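Local coordinates for protein paenibacillus xanthan lyase (Paenibacillus, PDB 6F2P) that probably cleaves the side chains of the polysaccharide xanthan by beta-elimination, as a multidomain lyase of polysaccharide lyase family 8, at residues A[483-488]-A[645-650]; A[490-495]-A[634-639]; A[494-499]-A[640-645]; A[543-548]-A[567-572]; A[561-566]-A[615-620]. All coordinates share one frame; numbering follows the deposited sequence.

Interaction 1 of 5, residues A[483-488]-A[645-650]; sequences KKSWFM and SAQAVK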
# COMPACT_ATOMS: atom_id res chain seq x y z
N LYS A 483 -17.62 -0.66 -2.32
CA LYS A 483 -16.51 0.21 -2.69
C LYS A 483 -16.55 1.49 -1.87
O LYS A 483 -17.42 2.35 -2.03
CB LYS A 483 -16.50 0.49 -4.19
CG LYS A 483 -16.03 -0.71 -4.99
CD LYS A 483 -16.56 -0.72 -6.41
CE LYS A 483 -16.05 -1.94 -7.16
NZ LYS A 483 -16.45 -1.95 -8.59
N LYS A 484 -15.58 1.59 -0.96
CA LYS A 484 -15.51 2.69 -0.01
C LYS A 484 -14.28 3.53 -0.32
O LYS A 484 -13.17 2.99 -0.47
CB LYS A 484 -15.44 2.15 1.42
CG LYS A 484 -16.55 1.16 1.74
CD LYS A 484 -16.24 0.32 2.99
CE LYS A 484 -16.10 1.19 4.24
NZ LYS A 484 -17.39 1.79 4.68
N SER A 485 -14.47 4.84 -0.41
CA SER A 485 -13.36 5.74 -0.73
C SER A 485 -13.29 6.87 0.28
O SER A 485 -14.30 7.33 0.80
CB SER A 485 -13.51 6.29 -2.15
OG SER A 485 -13.37 5.26 -3.12
N TRP A 486 -12.07 7.32 0.56
CA TRP A 486 -11.89 8.44 1.47
C TRP A 486 -11.06 9.53 0.78
O TRP A 486 -10.12 9.24 0.04
CB TRP A 486 -11.24 7.96 2.77
CG TRP A 486 -12.05 6.94 3.52
CD1 TRP A 486 -12.98 7.17 4.50
CD2 TRP A 486 -12.01 5.51 3.34
NE1 TRP A 486 -13.52 5.98 4.94
CE2 TRP A 486 -12.94 4.95 4.25
CE3 TRP A 486 -11.28 4.66 2.51
CZ2 TRP A 486 -13.15 3.57 4.35
CZ3 TRP A 486 -11.50 3.29 2.60
CH2 TRP A 486 -12.43 2.76 3.52
N PHE A 487 -11.46 10.79 0.99
CA PHE A 487 -10.82 11.91 0.31
C PHE A 487 -10.46 12.93 1.36
O PHE A 487 -11.33 13.58 1.94
CB PHE A 487 -11.76 12.51 -0.75
CG PHE A 487 -12.23 11.50 -1.76
CD1 PHE A 487 -13.25 10.61 -1.45
CD2 PHE A 487 -11.64 11.43 -3.02
CE1 PHE A 487 -13.68 9.67 -2.38
CE2 PHE A 487 -12.06 10.49 -3.95
CZ PHE A 487 -13.09 9.61 -3.63
N MET A 488 -9.17 13.06 1.60
CA MET A 488 -8.70 13.77 2.78
C MET A 488 -7.97 15.05 2.38
O MET A 488 -6.88 14.98 1.81
CB MET A 488 -7.80 12.83 3.58
CG MET A 488 -8.56 11.62 4.11
SD MET A 488 -7.64 10.08 4.23
CE MET A 488 -7.65 9.51 2.53
N SER A 645 -17.91 2.35 -10.87
CA SER A 645 -16.90 2.45 -11.90
C SER A 645 -15.80 3.39 -11.43
O SER A 645 -14.61 3.16 -11.71
CB SER A 645 -17.50 2.90 -13.23
OG SER A 645 -16.51 2.95 -14.24
N ALA A 646 -16.19 4.42 -10.69
CA ALA A 646 -15.23 5.38 -10.15
C ALA A 646 -15.85 6.22 -9.05
O ALA A 646 -17.08 6.37 -9.00
CB ALA A 646 -14.68 6.28 -11.25
N GLN A 647 -15.00 6.78 -8.21
CA GLN A 647 -15.45 7.65 -7.13
C GLN A 647 -14.50 8.83 -7.11
O GLN A 647 -13.30 8.66 -6.93
CB GLN A 647 -15.44 6.91 -5.78
CG GLN A 647 -16.44 5.76 -5.73
CD GLN A 647 -16.31 4.92 -4.49
OE1 GLN A 647 -15.33 4.21 -4.30
NE2 GLN A 647 -17.32 5.00 -3.62
N ALA A 648 -15.04 10.02 -7.29
CA ALA A 648 -14.18 11.18 -7.45
C ALA A 648 -14.71 12.41 -6.72
O ALA A 648 -15.92 12.68 -6.73
CB ALA A 648 -13.95 11.47 -8.92
N VAL A 649 -13.80 13.12 -6.08
CA VAL A 649 -14.12 14.33 -5.33
C VAL A 649 -13.08 15.41 -5.63
O VAL A 649 -11.87 15.13 -5.70
CB VAL A 649 -14.14 14.05 -3.82
CG1 VAL A 649 -14.36 15.34 -3.01
CG2 VAL A 649 -15.20 13.02 -3.49
N LYS A 650 -13.55 16.63 -5.83
CA LYS A 650 -12.68 17.78 -6.03
C LYS A 650 -12.90 18.80 -4.92
O LYS A 650 -14.04 19.16 -4.62
CB LYS A 650 -12.93 18.42 -7.40
CG LYS A 650 -12.27 19.80 -7.59
CD LYS A 650 -12.14 20.17 -9.07
CE LYS A 650 -11.30 21.45 -9.26
NZ LYS A 650 -10.95 21.72 -10.70

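Interaction 2 of 5, residues A[490-495]-A[634-639]; sequences DDEIVA and TPQISI. With CA (calcium ion), chain B.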
# COMPACT_ATOMS: atom_id res chain seq x y z
N ASP A 490 -7.69 19.65 3.26
CA ASP A 490 -7.09 20.51 4.28
C ASP A 490 -7.84 20.52 5.61
O ASP A 490 -7.22 20.57 6.67
CB ASP A 490 -6.86 21.94 3.76
CG ASP A 490 -8.11 22.56 3.21
OD1 ASP A 490 -9.00 21.80 2.80
OD2 ASP A 490 -8.21 23.81 3.18
N ASP A 491 -9.17 20.47 5.57
CA ASP A 491 -9.96 20.54 6.79
C ASP A 491 -11.24 19.73 6.68
O ASP A 491 -12.16 19.92 7.46
CB ASP A 491 -10.28 22.00 7.16
CG ASP A 491 -11.04 22.74 6.06
OD1 ASP A 491 -11.27 22.15 4.98
OD2 ASP A 491 -11.36 23.93 6.26
N GLU A 492 -11.30 18.84 5.69
CA GLU A 492 -12.45 17.96 5.56
C GLU A 492 -12.01 16.58 5.11
O GLU A 492 -10.96 16.43 4.48
CB GLU A 492 -13.48 18.51 4.57
CG GLU A 492 -12.99 18.63 3.14
CD GLU A 492 -12.39 20.00 2.84
OE1 GLU A 492 -11.17 20.16 3.01
OE2 GLU A 492 -13.15 20.93 2.45
N ILE A 493 -12.82 15.58 5.44
CA ILE A 493 -12.68 14.25 4.88
C ILE A 493 -13.98 13.86 4.19
O ILE A 493 -15.05 13.90 4.80
CB ILE A 493 -12.38 13.19 5.95
CG1 ILE A 493 -11.05 13.50 6.63
CG2 ILE A 493 -12.35 11.81 5.32
CD1 ILE A 493 -11.19 13.86 8.08
N VAL A 494 -13.91 13.51 2.91
CA VAL A 494 -15.10 13.05 2.22
C VAL A 494 -15.07 11.53 2.17
O VAL A 494 -14.05 10.94 1.79
CB VAL A 494 -15.21 13.63 0.80
CG1 VAL A 494 -16.48 13.13 0.12
CG2 VAL A 494 -15.19 15.16 0.84
N ALA A 495 -16.18 10.91 2.55
CA ALA A 495 -16.31 9.46 2.51
C ALA A 495 -17.41 9.08 1.52
O ALA A 495 -18.54 9.57 1.63
CB ALA A 495 -16.61 8.91 3.90
N THR A 634 -22.47 26.18 1.10
CA THR A 634 -21.54 26.35 -0.00
C THR A 634 -20.33 25.46 0.24
O THR A 634 -19.31 25.90 0.76
CB THR A 634 -21.14 27.85 -0.18
OG1 THR A 634 -20.74 28.38 1.09
CG2 THR A 634 -22.31 28.66 -0.66
N PRO A 635 -20.46 24.17 -0.12
CA PRO A 635 -19.43 23.16 0.16
C PRO A 635 -18.16 23.45 -0.60
O PRO A 635 -18.24 23.86 -1.76
CB PRO A 635 -20.05 21.87 -0.39
CG PRO A 635 -21.51 22.14 -0.45
CD PRO A 635 -21.64 23.59 -0.76
N GLN A 636 -17.02 23.23 0.04
CA GLN A 636 -15.73 23.41 -0.62
C GLN A 636 -15.34 22.15 -1.39
O GLN A 636 -14.24 22.08 -1.95
CB GLN A 636 -14.65 23.74 0.41
CG GLN A 636 -15.03 24.80 1.43
CD GLN A 636 -14.05 24.85 2.58
OE1 GLN A 636 -13.05 24.15 2.58
NE2 GLN A 636 -14.34 25.68 3.57
N ILE A 637 -16.23 21.15 -1.44
CA ILE A 637 -15.99 19.94 -2.23
C ILE A 637 -17.10 19.68 -3.24
O ILE A 637 -18.25 20.08 -3.03
CB ILE A 637 -15.80 18.68 -1.35
CG1 ILE A 637 -17.06 18.41 -0.53
CG2 ILE A 637 -14.57 18.81 -0.45
CD1 ILE A 637 -17.91 17.27 -1.06
N SER A 638 -16.76 19.01 -4.34
CA SER A 638 -17.76 18.60 -5.32
C SER A 638 -17.57 17.16 -5.71
O SER A 638 -16.52 16.76 -6.19
CB SER A 638 -17.72 19.50 -6.54
OG SER A 638 -18.06 20.82 -6.17
N ILE A 639 -18.60 16.35 -5.50
CA ILE A 639 -18.50 14.95 -5.83
C ILE A 639 -18.75 14.82 -7.33
O ILE A 639 -19.84 15.13 -7.81
CB ILE A 639 -19.48 14.11 -4.98
CG1 ILE A 639 -19.04 14.18 -3.51
CG2 ILE A 639 -19.51 12.67 -5.45
CD1 ILE A 639 -20.08 13.69 -2.53
CA CA B . -11.34 22.64 2.62

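Interaction 3 of 5, residues A[494-499]-A[640-645]; sequences VALGSG and LENSSS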
# COMPACT_ATOMS: atom_id res chain seq x y z
N VAL A 494 -13.91 13.51 2.91
CA VAL A 494 -15.10 13.05 2.22
C VAL A 494 -15.07 11.53 2.17
O VAL A 494 -14.05 10.94 1.79
CB VAL A 494 -15.21 13.63 0.80
CG1 VAL A 494 -16.48 13.13 0.12
CG2 VAL A 494 -15.19 15.16 0.84
N ALA A 495 -16.18 10.91 2.55
CA ALA A 495 -16.31 9.46 2.51
C ALA A 495 -17.41 9.08 1.52
O ALA A 495 -18.54 9.57 1.63
CB ALA A 495 -16.61 8.91 3.90
N LEU A 496 -17.08 8.21 0.57
CA LEU A 496 -18.03 7.77 -0.43
C LEU A 496 -18.14 6.26 -0.46
O LEU A 496 -17.15 5.55 -0.29
CB LEU A 496 -17.61 8.24 -1.82
CG LEU A 496 -17.47 9.73 -2.11
CD1 LEU A 496 -17.24 9.93 -3.59
CD2 LEU A 496 -18.70 10.50 -1.63
N GLY A 497 -19.35 5.78 -0.70
CA GLY A 497 -19.55 4.36 -0.88
C GLY A 497 -20.53 4.11 -2.00
O GLY A 497 -21.46 4.88 -2.20
N SER A 498 -20.31 3.03 -2.73
CA SER A 498 -21.23 2.60 -3.77
C SER A 498 -20.91 1.16 -4.07
O SER A 498 -19.95 0.60 -3.53
CB SER A 498 -21.00 3.42 -5.04
OG SER A 498 -19.77 3.04 -5.63
N GLY A 499 -21.71 0.55 -4.94
CA GLY A 499 -21.56 -0.87 -5.25
C GLY A 499 -21.85 -1.75 -4.05
O GLY A 499 -21.43 -2.89 -4.01
N LEU A 640 -17.72 14.40 -8.05
CA LEU A 640 -17.78 14.34 -9.50
C LEU A 640 -18.51 13.09 -9.94
O LEU A 640 -19.20 13.09 -10.97
CB LEU A 640 -16.36 14.35 -10.09
CG LEU A 640 -15.49 15.53 -9.65
CD1 LEU A 640 -14.13 15.48 -10.31
CD2 LEU A 640 -16.18 16.86 -9.93
N GLU A 641 -18.34 12.02 -9.17
CA GLU A 641 -18.97 10.74 -9.44
C GLU A 641 -18.88 9.89 -8.20
O GLU A 641 -17.91 9.98 -7.45
CB GLU A 641 -18.27 10.01 -10.59
CG GLU A 641 -18.89 8.67 -10.96
CD GLU A 641 -18.30 8.09 -12.23
OE1 GLU A 641 -18.65 6.95 -12.59
OE2 GLU A 641 -17.47 8.77 -12.86
N ASN A 642 -19.89 9.07 -7.98
CA ASN A 642 -19.85 8.06 -6.93
C ASN A 642 -20.57 6.81 -7.42
O ASN A 642 -21.76 6.61 -7.13
CB ASN A 642 -20.47 8.61 -5.66
CG ASN A 642 -20.54 7.59 -4.56
OD1 ASN A 642 -19.75 6.65 -4.52
ND2 ASN A 642 -21.50 7.75 -3.66
N SER A 643 -19.86 6.00 -8.19
CA SER A 643 -20.43 4.79 -8.76
C SER A 643 -19.48 3.63 -8.57
O SER A 643 -18.41 3.78 -7.97
CB SER A 643 -20.68 4.98 -10.26
OG SER A 643 -19.46 4.95 -10.97
N SER A 644 -19.86 2.47 -9.09
CA SER A 644 -19.04 1.28 -9.00
C SER A 644 -17.91 1.32 -10.03
O SER A 644 -17.04 0.45 -10.08
CB SER A 644 -19.91 0.03 -9.22
OG SER A 644 -20.45 0.04 -10.52
N SER A 645 -17.91 2.35 -10.87
CA SER A 645 -16.90 2.45 -11.90
C SER A 645 -15.80 3.39 -11.43
O SER A 645 -14.61 3.16 -11.71
CB SER A 645 -17.50 2.90 -13.23
OG SER A 645 -16.51 2.95 -14.24

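Interaction 4 of 5, residues A[543-548]-A[567-572]; sequences TGTNYI and AAVKGL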
# COMPACT_ATOMS: atom_id res chain seq x y z
N THR A 543 -34.58 11.72 8.85
CA THR A 543 -34.58 11.88 7.40
C THR A 543 -34.31 13.31 6.95
O THR A 543 -34.46 14.27 7.73
CB THR A 543 -35.88 11.37 6.75
OG1 THR A 543 -37.00 11.97 7.41
CG2 THR A 543 -35.97 9.86 6.85
N GLY A 544 -33.92 13.46 5.69
CA GLY A 544 -33.60 14.76 5.14
C GLY A 544 -32.51 15.46 5.94
O GLY A 544 -32.53 16.68 6.13
N THR A 545 -31.55 14.67 6.42
CA THR A 545 -30.46 15.24 7.20
C THR A 545 -29.44 15.89 6.27
O THR A 545 -28.92 15.25 5.35
CB THR A 545 -29.77 14.18 8.06
OG1 THR A 545 -30.77 13.45 8.79
CG2 THR A 545 -28.80 14.85 9.04
N ASN A 546 -29.16 17.17 6.51
CA ASN A 546 -28.22 17.92 5.70
C ASN A 546 -26.88 18.05 6.39
O ASN A 546 -25.82 17.81 5.80
CB ASN A 546 -28.77 19.31 5.39
CG ASN A 546 -30.03 19.26 4.58
OD1 ASN A 546 -30.19 18.40 3.71
ND2 ASN A 546 -30.95 20.18 4.87
N TYR A 547 -26.93 18.44 7.65
CA TYR A 547 -25.72 18.52 8.44
C TYR A 547 -26.01 18.21 9.91
O TYR A 547 -27.17 18.20 10.33
CB TYR A 547 -25.05 19.89 8.29
CG TYR A 547 -25.97 21.09 8.45
CD1 TYR A 547 -26.75 21.54 7.39
CD2 TYR A 547 -26.03 21.78 9.65
CE1 TYR A 547 -27.58 22.64 7.53
CE2 TYR A 547 -26.85 22.88 9.80
CZ TYR A 547 -27.62 23.31 8.74
OH TYR A 547 -28.45 24.41 8.89
N ILE A 548 -24.95 17.92 10.65
CA ILE A 548 -25.05 17.56 12.05
C ILE A 548 -23.85 18.17 12.76
O ILE A 548 -22.75 18.20 12.20
CB ILE A 548 -25.02 16.02 12.23
CG1 ILE A 548 -26.27 15.37 11.64
CG2 ILE A 548 -24.90 15.63 13.69
CD1 ILE A 548 -26.35 13.88 11.88
N ALA A 567 -29.38 12.96 3.64
CA ALA A 567 -29.41 11.52 3.91
C ALA A 567 -30.34 11.15 5.06
O ALA A 567 -30.63 11.97 5.94
CB ALA A 567 -28.01 10.99 4.19
N ALA A 568 -30.81 9.91 5.02
CA ALA A 568 -31.51 9.33 6.16
C ALA A 568 -30.48 8.77 7.14
O ALA A 568 -29.89 7.71 6.88
CB ALA A 568 -32.47 8.24 5.70
N VAL A 569 -30.26 9.48 8.24
CA VAL A 569 -29.27 9.10 9.24
C VAL A 569 -29.92 8.65 10.56
O VAL A 569 -30.59 9.43 11.23
CB VAL A 569 -28.33 10.28 9.57
CG1 VAL A 569 -27.19 9.81 10.47
CG2 VAL A 569 -27.81 10.91 8.30
N LYS A 570 -29.70 7.39 10.94
CA LYS A 570 -30.15 6.90 12.25
C LYS A 570 -29.21 7.36 13.36
O LYS A 570 -28.00 7.43 13.18
CB LYS A 570 -30.26 5.37 12.25
CG LYS A 570 -31.28 4.84 11.26
CD LYS A 570 -31.50 3.36 11.41
CE LYS A 570 -32.64 2.89 10.53
NZ LYS A 570 -33.02 1.48 10.82
N GLY A 571 -29.79 7.69 14.52
CA GLY A 571 -29.02 8.21 15.63
C GLY A 571 -29.38 7.53 16.94
O GLY A 571 -30.53 7.12 17.14
N LEU A 572 -28.39 7.40 17.82
CA LEU A 572 -28.61 6.76 19.11
C LEU A 572 -27.65 7.33 20.15
O LEU A 572 -26.43 7.25 20.00
CB LEU A 572 -28.41 5.26 19.00
CG LEU A 572 -28.45 4.47 20.32
CD1 LEU A 572 -29.79 4.62 21.03
CD2 LEU A 572 -28.15 3.00 20.09

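Interaction 5 of 5, residues A[561-566]-A[615-620]; sequences YYFPGG and YSYVLL. With CA (calcium ion), chain I.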
# COMPACT_ATOMS: atom_id res chain seq x y z
N TYR A 561 -20.71 17.03 10.47
CA TYR A 561 -21.00 16.02 9.46
C TYR A 561 -21.91 16.62 8.40
O TYR A 561 -23.01 17.06 8.69
CB TYR A 561 -21.67 14.79 10.07
CG TYR A 561 -21.03 14.27 11.33
CD1 TYR A 561 -21.19 14.94 12.54
CD2 TYR A 561 -20.29 13.09 11.32
CE1 TYR A 561 -20.61 14.48 13.70
CE2 TYR A 561 -19.70 12.62 12.49
CZ TYR A 561 -19.87 13.33 13.67
OH TYR A 561 -19.30 12.90 14.84
N TYR A 562 -21.44 16.65 7.16
CA TYR A 562 -22.25 17.19 6.09
C TYR A 562 -22.68 16.04 5.20
O TYR A 562 -21.88 15.15 4.91
CB TYR A 562 -21.46 18.27 5.33
CG TYR A 562 -21.93 18.56 3.93
CD1 TYR A 562 -23.24 18.95 3.68
CD2 TYR A 562 -21.06 18.45 2.85
CE1 TYR A 562 -23.67 19.20 2.39
CE2 TYR A 562 -21.48 18.71 1.57
CZ TYR A 562 -22.78 19.08 1.34
OH TYR A 562 -23.19 19.33 0.04
N PHE A 563 -23.95 16.02 4.82
CA PHE A 563 -24.47 14.94 4.00
C PHE A 563 -24.95 15.43 2.64
O PHE A 563 -26.09 15.88 2.50
CB PHE A 563 -25.56 14.18 4.76
CG PHE A 563 -25.09 13.63 6.07
CD1 PHE A 563 -25.12 14.40 7.22
CD2 PHE A 563 -24.56 12.35 6.15
CE1 PHE A 563 -24.65 13.90 8.44
CE2 PHE A 563 -24.09 11.85 7.35
CZ PHE A 563 -24.14 12.63 8.50
N PRO A 564 -24.08 15.36 1.63
CA PRO A 564 -24.37 15.83 0.27
C PRO A 564 -25.65 15.21 -0.28
O PRO A 564 -25.77 13.97 -0.39
CB PRO A 564 -23.15 15.36 -0.53
CG PRO A 564 -22.06 15.26 0.49
CD PRO A 564 -22.71 14.83 1.76
N GLY A 565 -26.60 16.07 -0.61
CA GLY A 565 -27.85 15.63 -1.20
C GLY A 565 -28.87 15.27 -0.14
O GLY A 565 -30.00 14.89 -0.46
N GLY A 566 -28.47 15.41 1.12
CA GLY A 566 -29.27 14.95 2.23
C GLY A 566 -29.22 13.44 2.40
O GLY A 566 -29.04 12.71 1.42
N TYR A 615 -23.42 5.54 -0.18
CA TYR A 615 -23.49 6.59 0.83
C TYR A 615 -22.51 7.68 0.45
O TYR A 615 -21.61 7.46 -0.37
CB TYR A 615 -23.16 6.04 2.23
CG TYR A 615 -21.75 5.48 2.38
CD1 TYR A 615 -20.65 6.33 2.55
CD2 TYR A 615 -21.52 4.11 2.37
CE1 TYR A 615 -19.38 5.83 2.67
CE2 TYR A 615 -20.24 3.59 2.51
CZ TYR A 615 -19.17 4.46 2.65
OH TYR A 615 -17.89 3.97 2.78
N SER A 616 -22.70 8.84 1.05
CA SER A 616 -21.71 9.90 0.99
C SER A 616 -21.89 10.77 2.22
O SER A 616 -23.02 11.03 2.64
CB SER A 616 -21.88 10.73 -0.28
OG SER A 616 -23.10 11.44 -0.27
N TYR A 617 -20.78 11.19 2.81
CA TYR A 617 -20.79 12.15 3.91
C TYR A 617 -19.43 12.80 4.01
O TYR A 617 -18.45 12.30 3.43
CB TYR A 617 -21.19 11.49 5.24
CG TYR A 617 -20.26 10.39 5.73
CD1 TYR A 617 -20.36 9.10 5.25
CD2 TYR A 617 -19.30 10.65 6.71
CE1 TYR A 617 -19.52 8.09 5.70
CE2 TYR A 617 -18.46 9.64 7.18
CZ TYR A 617 -18.57 8.36 6.66
OH TYR A 617 -17.75 7.36 7.10
N VAL A 618 -19.36 13.92 4.73
CA VAL A 618 -18.14 14.70 4.83
C VAL A 618 -17.86 14.98 6.29
O VAL A 618 -18.70 15.57 6.97
CB VAL A 618 -18.29 16.06 4.13
CG1 VAL A 618 -17.07 16.92 4.39
CG2 VAL A 618 -18.52 15.89 2.64
N LEU A 619 -16.69 14.58 6.77
CA LEU A 619 -16.30 14.88 8.14
C LEU A 619 -15.75 16.30 8.19
O LEU A 619 -14.86 16.66 7.41
CB LEU A 619 -15.27 13.89 8.66
CG LEU A 619 -15.75 12.45 8.82
CD1 LEU A 619 -14.64 11.56 9.39
CD2 LEU A 619 -17.00 12.40 9.70
N LEU A 620 -16.27 17.09 9.11
CA LEU A 620 -15.83 18.46 9.29
C LEU A 620 -15.38 18.68 10.73
O LEU A 620 -16.14 19.21 11.54
CB LEU A 620 -16.97 19.43 8.94
CG LEU A 620 -17.46 19.36 7.49
CD1 LEU A 620 -18.73 20.18 7.30
CD2 LEU A 620 -16.39 19.84 6.52
CA CA I . -31.19 13.31 -2.01
O HOH W 1 -25.58 12.02 1.93
O HOH W 2 -31.48 11.95 -0.07

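Interaction 1 of 5, residues A[483-488]-A[645-650]
Gln647 reaches across to the strand of Lys483, Ser485 and Phe487. Its CG lies anti to its own carbonyl carbon (chi1 -65°), and the chain is extended beyond it, which carries the amide over to the other strand. Gln647 CB comes first and lies 3.8 Å from Ser485 OG. CG stays beside the same hydroxyl. The amide carbon CD comes near both Ser485 OG and Lys483 O. At the tip the amide splits its work. Gln647 OE1 accepts a hydrogen bond from Ser485 OG at 2.5 Å, with the hydroxyl well above the carbonyl plane of the amide. Gln647 NE2 donates to Lys483 O at 3.1 Å, and this carbonyl lies somewhat out of the amide plane. Each end has a further partner: Trp662 NE1 donates to OE1, and NE2 donates to Asn642 OD1. The buried amide is therefore held at both atoms and fixed in its rotation. A leucine in its place would probably leave the Ser485 hydroxyl and the Lys483 carbonyl without this mate in a buried setting.

Farther along, the contact turns apolar. Val649 CG2 sits over the centre of the Phe487 ring, 3.6 Å from the centroid, in a CH-pi contact. The carbonyl of Gln647 meets the same ring at its edge, with O 3.4 Å from Phe487 CZ. No backbone hydrogen bond joins the strands. They run nearly parallel, 16° apart, with axes 8.2 Å from each other. This is face-to-face packing of two beta sheets, here the super-sandwich against the C-terminal beta-sandwich of a family 8 polysaccharide lyase.

Interaction 2 of 5, residues A[490-495]-A[634-639]
Val494 and Ile637 meet methyl to methyl, end-on, next to a calcium site that ties the super-sandwich to the start of the next sheet. Val494 CG2 lies 3.9 Å from Ile637 CG2, and Ile637 CD1 is close to the same methyl. Val649 packs on both residues.

Glu492 runs past Ile637 the other way, and its CG rests on Ile637 CG2. Replacing Ile637 by an alanine would probably open a gap beside Val494 and take away part of the cover of the Glu492 CG. A bend at chi2 (-92°) brings the Glu492 carboxylate round to the calcium ion. Both oxygens bind: the calcium ion is 2.5 Å from Glu492 OE1 and from Glu492 OE2. Across the contact Gln636 adds its amide oxygen, with OE1 2.3 Å from the calcium ion. Asp490 and Asp491 each give one oxygen, and Glu651 completes the protein ligands. Four carboxylates round one ion probably owe their closeness to its charge. Glu492 OE2 also has a hydrogen bond with Tyr631 OH. The other oxygen, Glu492 OE1, accepts a hydrogen bond from Asp491 N at 3.3 Å, from above the carboxylate plane.

Interaction 3 of 5, residues A[494-499]-A[640-645]
Asn642 and Ser498 supply the two hydrogen bonds of this contact. Asn642 ND2 donates to Gly497 O at 3.2 Å, with an N-H...O angle of 148°. The carbonyl oxygen lies in the amide plane of Asn642, while the amide nitrogen stands above the carbonyl plane of Gly497. With CG opposite the backbone N (chi1 176°), the amide is carried over to the strand 493-501. The other amide atom, OD1, is taken by Gln647 NE2. The second bond is weak: Ser498 OG donates to Ser643 O at 2.8 Å.

These bonds join two sheets. Strand 493-501 lies inside the large antiparallel sheet of the super-sandwich, whereas strand 637-642 is the outermost strand of a sheet of the C-terminal beta-sandwich. The two short strand segments point 53° apart, and the chains come closest where the outer strand gives way to a turn.

The rest is van der Waals contact, mostly carbon against oxygen. Leu496 and Asn642 lie alongside, pointing opposite ways. Leu496 CB lies 3.8 Å from Asn642 OD1, and Leu496 CD1 is 3.9 Å from Glu641 O. Gly499 CA lies near Ser644 CB.

Local bonds shape the turn. Ser643 OG accepts from Ser645 N at 3.0 Å, which makes an ST turn. Ser643 OG donates to Glu641 OE1 at 2.7 Å, on the anti side of the carboxylate. Leu640 and Glu641 both face Ala648, a classic beta bulge.

Interaction 4 of 5, residues A[543-548]-A[567-572]
A corner between two sheets of the super-sandwich brings Thr545 against Ala567. The chain turns at Gly544, passing from the sheet of strand 539-543 to that of strand 545-550. Thr545 and Ala567 form an antiparallel hydrogen-bonded pair. Thr545 N donates to Ala567 O at 2.9 Å, and Ala567 N donates to Thr545 O at the same 2.9 Å. Only this one pair bridges the segments; the N-to-C directions of the short strands are 52° apart. Side chains take over from there.

Val569 uses both of its methyls. Val569 CG2 lies 3.8 Å from Thr545 CB, and the two side chains stand roughly perpendicular. CG1, opposite the backbone N (chi1 -172°), is turned to Ile548, whose CD1 is 4.4 Å away from Val569 CG1. Phe563 packs on Thr545, Ile548 and Val569 and so fills in the same apolar patch. The hydroxyl of Thr545 is hydrogen-bonded to the Met542 carbonyl, back across the corner. On the more exposed flank Thr543 CG2 meets Ala568 CB at 4.0 Å.

Asn528 holds the turn through three hydrogen bonds: its OD1 accepts from the backbone N of Asn546 and of Tyr547, and its ND2 donates to Gly544 O. The whole is a chain corner that passes between the two stacked sheets of the family 8 super-sandwich, with the Thr545-Ala567 pair linking them.

Interaction 5 of 5, residues A[561-566]-A[615-620]
Tyr562 and Val618 face each other as an antiparallel hydrogen-bonded pair, and Tyr561 with Leu619 forms the adjoining non-hydrogen-bonded pair. Tyr562 N donates to Val618 O at 3.0 Å with an N-H...O angle of 169°. Val618 N returns a bond to Tyr562 O at 2.8 Å.

On one face of the sheet Tyr561 CD2 lies 3.7 Å from Leu619 CD2. The Tyr561 hydroxyl reaches farther, to Glu513 OE1. Phe563 CD2 packs 3.6 Å from Tyr617 CB, the two side chains crossing at a slant. The other face carries Tyr562 and Val618. Tyr562 CG is set opposite its backbone N (chi1 158°), and the ring then brings CD2 to within 3.6 Å of Val618 CG2. Leu620 CD1 also touches Tyr562 CB.

Both strands lie inside the large antiparallel sheet of the super-sandwich, with strand 493-501 on the other side of 613-621. The chain then turns a corner at Pro564 and Gly565 in a type II turn, Phe563 to Gly566, closed by Gly566 N to Phe563 O. Pro564, the second residue of the turn, leans its ring toward Val618 and Ser616. One water donates to both Pro564 O and Ser616 O, which bridges the strands where their direct bonds have ended. At the tip of the turn Gly565 O binds a calcium ion at 2.5 Å; a water on the same ion donates to Gly566 O.

Overall arrangement
Interactions 1, 2 and 3 join the same two sheets, the large one of the super-sandwich and that of the C-terminal beta-sandwich. Interactions 2 and 3 use the same two strands, 493-501 and 637-642, with interaction 1 on their neighbours. Interactions 4 and 5 lie within the super-sandwich and meet where strands 545-550 and 559-563 pair. Interactions 1, 2 and 5 are buried; 3 and 4 are partly buried. Chemistry follows place. Between the sheets, side-chain amides, hydroxyls, apolar contacts and a calcium ion do the joining. Within the super-sandwich, backbone bonds pair the strands. Interaction 4 lies about 21 Å from interaction 1, centre to centre.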